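Local coordinates for Slr1951 protein (PDB 3HX1), which is of unknown function but carries an FHA domain, a module that in relatives recognises phosphothreonine peptides, and probably serves in phosphorylation-dependent protein binding, at residues Y32-G35 against D41-I44. Sequence-based numbering, arbitrary orientation.
Sequences YTIG and DIRI
Asp41 reaches across to Thr33 and grips it twice through one carboxylate oxygen. OD2 of Asp41 accepts the backbone N-H of Thr33 on its anti lone pair, at 2.6 Å from N and nearly straight (169°). The hydroxyl OG1 of Thr33 donates to OD2 of Asp41 at 2.7 Å, but from above the carboxylate plane. OG1 of Thr33 is also an acceptor, for the backbone N-H of Asp41, 3.0 Å from N. With OG1 between the backbone N and the carbonyl carbon of Thr33 (chi1 53°), the hydroxyl is turned to Asp41. A valine in place of Thr33 would probably leave the amide of Asp41 without this acceptor and its carboxylate held by one bond fewer. CB of Asp41 meets the edge of the Tyr32 ring, in its plane, 3.9 Å from CD1 of Tyr32. The methyl CD1 of Ile42 lies over one face of that ring, 4.0 Å from CG of Tyr32. Ile34 and Ile42 sit side by side on the same face of the sheet, with CG1 of Ile34 4.2 Å from CB of Ile42. The backbones pair in parallel: N of Ile42 bonds to O of Thr33, and N of Gly35 weakly to O of Ile42. Farther on, N of Ile44 hydrogen-bonds to O of Gly35 at 2.8 Å. This pairing adds the short strand 42-43 to the border of the mixed sheet of the FHA beta-sandwich. Strand 54-58 flanks 31-35 on its other side, while Leu14, Ile16 and Leu27 of strands 11-18 and 21-27 pack against Ile42 from the facing sheet.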
loop_
_atom_site.group_PDB
_atom_site.type_symbol
_atom_site.label_atom_id
_atom_site.label_comp_id
_atom_site.label_asym_id
_atom_site.label_seq_id
_atom_site.Cartn_x
_atom_site.Cartn_y
_atom_site.Cartn_z
ATOM N N TYR A 32 -2.013 -0.091 -9.273
ATOM C CA TYR A 32 -0.657 0.077 -8.773
ATOM C C TYR A 32 -0.208 -1.189 -8.072
ATOM O O TYR A 32 -0.910 -1.687 -7.196
ATOM C CB TYR A 32 -0.591 1.208 -7.751
ATOM C CG TYR A 32 -0.587 2.614 -8.295
ATOM C CD1 TYR A 32 0.508 3.111 -9.004
ATOM C CD2 TYR A 32 -1.648 3.480 -8.031
ATOM C CE1 TYR A 32 0.550 4.445 -9.423
ATOM C CE2 TYR A 32 -1.617 4.812 -8.444
ATOM C CZ TYR A 32 -0.518 5.290 -9.140
ATOM O OH TYR A 32 -0.491 6.614 -9.529
ATOM N N THR A 33 0.946 -1.726 -8.451
ATOM C CA THR A 33 1.458 -2.899 -7.755
ATOM C C THR A 33 2.362 -2.307 -6.691
ATOM O O THR A 33 2.917 -1.222 -6.876
ATOM C CB THR A 33 2.291 -3.833 -8.656
ATOM O OG1 THR A 33 3.319 -3.080 -9.311
ATOM C CG2 THR A 33 1.404 -4.506 -9.687
ATOM N N ILE A 34 2.508 -3.007 -5.579
ATOM C CA ILE A 34 3.325 -2.510 -4.488
ATOM C C ILE A 34 4.239 -3.606 -3.988
ATOM O O ILE A 34 3.819 -4.760 -3.855
ATOM C CB ILE A 34 2.432 -2.057 -3.329
ATOM C CG1 ILE A 34 1.508 -0.932 -3.796
ATOM C CG2 ILE A 34 3.281 -1.611 -2.163
ATOM C CD1 ILE A 34 0.463 -0.555 -2.777
ATOM N N GLY A 35 5.490 -3.252 -3.700
ATOM C CA GLY A 35 6.425 -4.247 -3.213
ATOM C C GLY A 35 7.837 -3.726 -3.101
ATOM O O GLY A 35 8.101 -2.566 -3.415
ATOM N N ASP A 41 5.260 -0.785 -8.977
ATOM C CA ASP A 41 5.024 0.615 -9.308
ATOM C C ASP A 41 5.414 1.503 -8.128
ATOM O O ASP A 41 6.020 2.555 -8.310
ATOM C CB ASP A 41 3.553 0.826 -9.650
ATOM C CG ASP A 41 3.097 -0.046 -10.810
ATOM O OD1 ASP A 41 3.565 0.178 -11.953
ATOM O OD2 ASP A 41 2.273 -0.965 -10.580
ATOM N N ILE A 42 5.070 1.072 -6.917
ATOM C CA ILE A 42 5.394 1.831 -5.710
ATOM C C ILE A 42 6.315 0.982 -4.850
ATOM O O ILE A 42 5.884 -0.004 -4.269
ATOM C CB ILE A 42 4.122 2.164 -4.922
ATOM C CG1 ILE A 42 3.199 3.034 -5.787
ATOM C CG2 ILE A 42 4.483 2.869 -3.629
ATOM C CD1 ILE A 42 1.827 3.254 -5.210
ATOM N N ARG A 43 7.585 1.344 -4.763
ATOM C CA ARG A 43 8.500 0.531 -3.985
ATOM C C ARG A 43 8.409 0.762 -2.509
ATOM O O ARG A 43 8.397 1.903 -2.057
ATOM C CB ARG A 43 9.953 0.749 -4.419
ATOM C CG ARG A 43 10.253 0.241 -5.811
ATOM C CD ARG A 43 11.736 0.330 -6.127
ATOM N NE ARG A 43 12.534 -0.628 -5.366
ATOM C CZ ARG A 43 13.853 -0.769 -5.488
ATOM N NH1 ARG A 43 14.540 -0.017 -6.340
ATOM N NH2 ARG A 43 14.488 -1.676 -4.762
ATOM N N ILE A 44 8.309 -0.333 -1.763
ATOM C CA ILE A 44 8.291 -0.270 -0.313
ATOM C C ILE A 44 9.534 -1.049 0.090
ATOM O O ILE A 44 9.525 -2.280 0.140
ATOM C CB ILE A 44 7.052 -0.932 0.308
ATOM C CG1 ILE A 44 5.851 0.018 0.268
ATOM C CG2 ILE A 44 7.331 -1.233 1.770
ATOM C CD1 ILE A 44 5.433 0.426 -1.088
#